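Local coordinates for spindle assembly abnormal protein 6 (Caenorhabditis elegans, PDB 4G79) that forms the central scaffold of the centriole, its globular N-terminal domain linking coiled-coil dimers into the assembly that sets ninefold symmetry, at residues Glu69-Asn73 with Glu74-Ile78; Leu85-Phe89 with Asp90-Lys94. All coordinates share one frame; numbering follows the deposited sequence. Where two conformers were deposited one is given.

Contact 1 of 2, residues Glu69-Asn73 with Glu74-Ile78; sequences ETLNN and EKYQI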
# COMPACT_ATOMS: atom_id res chain seq x y z
N GLU A 69 -0.84 -11.22 -19.40
CA GLU A 69 -1.98 -10.32 -19.37
C GLU A 69 -1.61 -9.07 -20.13
O GLU A 69 -0.44 -8.65 -20.15
CB GLU A 69 -2.46 -9.99 -17.93
CG GLU A 69 -3.67 -9.04 -17.84
CD GLU A 69 -4.94 -9.51 -18.52
OE1 GLU A 69 -5.96 -9.68 -17.82
OE2 GLU A 69 -4.93 -9.71 -19.76
N THR A 70 -2.62 -8.50 -20.77
CA THR A 70 -2.43 -7.28 -21.53
C THR A 70 -3.17 -6.16 -20.78
O THR A 70 -4.24 -6.40 -20.21
CB THR A 70 -2.85 -7.55 -23.01
OG1 THR A 70 -2.27 -6.61 -23.90
CG2 THR A 70 -4.36 -7.67 -23.21
N LEU A 71 -2.59 -4.97 -20.74
CA LEU A 71 -3.16 -3.81 -20.07
C LEU A 71 -3.34 -2.69 -21.04
O LEU A 71 -2.34 -2.18 -21.53
CB LEU A 71 -2.20 -3.33 -18.98
CG LEU A 71 -2.45 -3.63 -17.51
CD1 LEU A 71 -1.45 -2.83 -16.67
CD2 LEU A 71 -3.82 -3.18 -17.07
N ASN A 72 -4.56 -2.23 -21.25
CA ASN A 72 -4.80 -1.04 -22.09
C ASN A 72 -4.96 0.18 -21.15
O ASN A 72 -4.86 0.02 -19.93
CB ASN A 72 -5.99 -1.25 -23.05
CG ASN A 72 -7.33 -1.49 -22.39
OD1 ASN A 72 -7.53 -1.27 -21.19
ND2 ASN A 72 -8.31 -1.88 -23.18
N ASN A 73 -5.18 1.40 -21.70
CA ASN A 73 -5.30 2.58 -20.87
C ASN A 73 -6.47 2.47 -19.87
O ASN A 73 -6.32 2.88 -18.72
CB ASN A 73 -5.45 3.83 -21.73
CG ASN A 73 -5.49 5.11 -20.92
OD1 ASN A 73 -4.65 5.33 -20.04
ND2 ASN A 73 -6.47 5.94 -21.16
N GLU A 74 -7.62 1.96 -20.33
CA GLU A 74 -8.83 1.83 -19.51
C GLU A 74 -8.63 0.86 -18.33
O GLU A 74 -9.03 1.17 -17.20
CB GLU A 74 -10.03 1.39 -20.37
CG GLU A 74 -10.44 2.43 -21.40
CD GLU A 74 -9.59 2.55 -22.66
OE1 GLU A 74 -8.74 1.66 -22.91
OE2 GLU A 74 -9.78 3.55 -23.39
N LYS A 75 -7.99 -0.30 -18.59
CA LYS A 75 -7.73 -1.33 -17.57
C LYS A 75 -6.69 -0.81 -16.59
O LYS A 75 -6.82 -1.05 -15.38
CB LYS A 75 -7.30 -2.65 -18.21
CG LYS A 75 -8.44 -3.41 -18.86
CD LYS A 75 -7.99 -4.72 -19.49
CE LYS A 75 -9.11 -5.35 -20.28
NZ LYS A 75 -8.76 -6.72 -20.75
N TYR A 76 -5.71 -0.05 -17.09
CA TYR A 76 -4.71 0.59 -16.24
C TYR A 76 -5.36 1.57 -15.26
O TYR A 76 -4.88 1.67 -14.13
CB TYR A 76 -3.64 1.34 -17.05
CG TYR A 76 -2.66 2.02 -16.14
CD1 TYR A 76 -1.73 1.28 -15.41
CD2 TYR A 76 -2.74 3.39 -15.90
CE1 TYR A 76 -0.89 1.89 -14.48
CE2 TYR A 76 -1.91 4.01 -14.96
CZ TYR A 76 -0.98 3.25 -14.26
OH TYR A 76 -0.12 3.86 -13.38
N GLN A 77 -6.40 2.32 -15.68
CA GLN A 77 -7.07 3.27 -14.78
C GLN A 77 -7.67 2.55 -13.57
O GLN A 77 -7.59 3.07 -12.46
CB GLN A 77 -8.15 4.11 -15.50
CG GLN A 77 -7.64 5.04 -16.62
CD GLN A 77 -6.37 5.81 -16.30
OE1 GLN A 77 -6.19 6.39 -15.22
NE2 GLN A 77 -5.46 5.84 -17.26
N ILE A 78 -8.24 1.34 -13.78
CA ILE A 78 -8.79 0.49 -12.71
C ILE A 78 -7.63 0.07 -11.78
O ILE A 78 -7.72 0.22 -10.56
CB ILE A 78 -9.57 -0.73 -13.28
CG1 ILE A 78 -10.90 -0.27 -13.95
CG2 ILE A 78 -9.85 -1.76 -12.17
CD1 ILE A 78 -11.62 -1.35 -14.80
O HOH W 1 -6.34 -5.03 -22.53
O HOH W 2 -8.12 5.64 -23.48
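The side-chain amides of Asn73 and Gln77 meet with their planes 67° apart, one turn of helix from each other. Gln77 NE2 gives a hydrogen bond to Asn73 OD1 at 2.9 Å. The acceptor lies almost in the plane of the Gln77 amide, whereas the nitrogen stands above the carbonyl plane of Asn73, so the bond does not use a lone pair. The Tyr76 ring has Leu71 CD1 and Gln77 NE2 at its edge, CD1 of Leu71 lying 4.3 Å from CD1 of Tyr76. The Asn72 amide is steeply inclined to the Glu74 carboxylate, whose OE1 comes to 3.5 Å from Asn72 CG.

Asn72 is the N-cap of the helix. With chi1 at 62°, its CG sits between the backbone N and the carbonyl carbon, and OD1 turns back to accept from Lys75 N at 2.8 Å, the donor close to straight on to the C=O. Asn72 O then receives Tyr76 N, and Asn73 O receives Gln77 N, the first backbone i to i+4 bonds of the helix. The aliphatic part of Lys75 passes close to the capping oxygen, CG 3.3 Å from Asn72 OD1, and its CB also touches Leu71 CD2. A water bridges Asn73 ND2 and Glu74 OE2.

The geometry turns strand 66-71 into helix 73-83, the short axes standing at 94°. The strand end is paired with strand 51-58, and Leu71 also packs on Ile136 of strand 132-140. On the helix side, Tyr76 OH is hydrogen-bonded to Val87 O in the following loop, and its ring meets that of Phe92 on helix 92-102.

Contact 2 of 2, residues Leu85-Phe89 with Asp90-Lys94; sequences LTVDF and DAFPK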
# COMPACT_ATOMS: atom_id res chain seq x y z
N LEU A 85 -1.77 4.00 -7.54
CA LEU A 85 -0.68 4.42 -8.42
C LEU A 85 -0.86 5.88 -8.77
O LEU A 85 -1.99 6.32 -9.02
CB LEU A 85 -0.62 3.54 -9.69
CG LEU A 85 -0.49 2.03 -9.46
CD1 LEU A 85 -0.44 1.26 -10.80
CD2 LEU A 85 0.76 1.68 -8.60
N THR A 86 0.23 6.65 -8.76
CA THR A 86 0.11 8.09 -9.05
C THR A 86 0.68 8.47 -10.41
O THR A 86 0.68 9.65 -10.76
CB THR A 86 0.76 8.91 -7.96
OG1 THR A 86 2.13 8.50 -7.85
CG2 THR A 86 0.04 8.76 -6.63
N VAL A 87 1.12 7.47 -11.20
CA VAL A 87 1.65 7.72 -12.55
C VAL A 87 0.58 7.37 -13.57
O VAL A 87 -0.26 6.51 -13.32
CB VAL A 87 3.01 6.98 -12.84
CG1 VAL A 87 4.11 7.51 -11.93
CG2 VAL A 87 2.88 5.46 -12.69
N ASP A 88 0.60 8.03 -14.73
CA ASP A 88 -0.35 7.73 -15.80
C ASP A 88 0.10 6.50 -16.60
O ASP A 88 1.19 5.96 -16.39
CB ASP A 88 -0.54 8.96 -16.72
CG ASP A 88 0.75 9.53 -17.28
OD1 ASP A 88 1.59 8.75 -17.75
OD2 ASP A 88 0.88 10.77 -17.33
N PHE A 89 -0.76 6.03 -17.50
CA PHE A 89 -0.48 4.83 -18.28
C PHE A 89 0.81 4.93 -19.10
O PHE A 89 1.53 3.95 -19.14
CB PHE A 89 -1.69 4.53 -19.18
CG PHE A 89 -1.58 3.33 -20.07
CD1 PHE A 89 -1.30 2.06 -19.54
CD2 PHE A 89 -1.76 3.44 -21.45
CE1 PHE A 89 -1.23 0.94 -20.37
CE2 PHE A 89 -1.66 2.32 -22.28
CZ PHE A 89 -1.41 1.08 -21.74
N ASP A 90 1.12 6.10 -19.70
CA ASP A 90 2.33 6.35 -20.50
C ASP A 90 3.61 6.20 -19.66
O ASP A 90 4.62 5.65 -20.12
CB ASP A 90 2.25 7.78 -21.09
CG ASP A 90 3.35 8.10 -22.08
OD1 ASP A 90 3.24 7.67 -23.25
OD2 ASP A 90 4.31 8.81 -21.70
N ALA A 91 3.59 6.75 -18.45
CA ALA A 91 4.76 6.74 -17.58
C ALA A 91 4.92 5.40 -16.86
O ALA A 91 6.03 5.02 -16.50
CB ALA A 91 4.64 7.86 -16.56
N PHE A 92 3.81 4.68 -16.65
CA PHE A 92 3.82 3.43 -15.87
C PHE A 92 4.89 2.41 -16.29
O PHE A 92 5.60 1.99 -15.38
CB PHE A 92 2.44 2.77 -15.86
CG PHE A 92 2.38 1.45 -15.13
CD1 PHE A 92 2.51 1.39 -13.74
CD2 PHE A 92 2.09 0.27 -15.82
CE1 PHE A 92 2.39 0.18 -13.06
CE2 PHE A 92 1.97 -0.94 -15.13
CZ PHE A 92 2.14 -0.98 -13.76
N PRO A 93 5.08 1.99 -17.58
CA PRO A 93 6.13 0.97 -17.84
C PRO A 93 7.54 1.50 -17.54
O PRO A 93 8.35 0.77 -17.00
CB PRO A 93 5.95 0.65 -19.34
CG PRO A 93 5.26 1.87 -19.92
CD PRO A 93 4.34 2.32 -18.83
N LYS A 94 7.80 2.75 -17.83
CA LYS A 94 9.08 3.40 -17.59
C LYS A 94 9.46 3.38 -16.11
O LYS A 94 10.58 3.04 -15.76
CB LYS A 94 9.02 4.87 -18.09
CG LYS A 94 8.51 5.05 -19.52
CD LYS A 94 8.37 6.53 -19.88
CE LYS A 94 7.97 6.73 -21.32
NZ LYS A 94 7.76 8.17 -21.63
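Asp88 points OD1 at the Ala91 amide, which meets it almost end-on. OD1 accepts from Ala91 N at 2.9 Å, with an N-H...O angle of 154°, and also lies 3.4 Å from Ala91 CB. The torsion that makes this possible is chi1 of 53°, which tucks the carboxylate in beside its own backbone and swings it round so that OD1 faces the amide. Asp88 O takes Phe92 N at 2.9 Å and, weakly, Ala91 N as well, so the Ala91 amide is shared between side chain and backbone of one residue.

Two apolar bumps from the loop fit against the helical side. Val87 extends CG2 toward the backbone of Phe92, 3.9 Å from its CA and near the plane of the ring at its edge, while Val87 CB rests on the methyl of Ala91 at 4.2 Å. Leu85 sends CD1 to Phe92 CE1, 3.8 Å away. The Phe92 side chain thus has both loop residues against it. Pro93, which has no N-H to offer, sets CD 3.3 Å from Phe89 O, the place where an i to i+4 donor would stand.

Further out, Phe92 meets Phe134 edge-to-face and touches Leu53 and Phe55; Leu85 and Val87 pack on Ile128 and Pro127 of the second subunit, respectively. The bond from the Ala91 amide to Asp88 OD1, together with that from the Phe92 amide to Asp88 O, makes an Asx motif, a common lead-in to a helix, here toward helix 92-102 of the SAS-6 N-terminal domain.

In the fold
Contact 1 precedes contact 2 along the chain: strand 66-71 passes into helix 73-83 in the first, and the loop after that helix leads into helix 92-102 in the second. Their centres are about 11 Å apart, on the same side of the chain's centre, and they touch directly. Asn73 OD1 packs 3.2 Å from Phe89 CB, and Leu71 O lies 3.4 Å from Phe89 CZ. The two successive helix starts thereby pack together beside the beta-sheet of the SAS-6 N-terminal domain. Contact 2 also faces the second subunit, whereas contact 1 touches no other chain, so in this assembly the intersubunit packing reaches the loop of contact 2 but not the strand-to-helix turn.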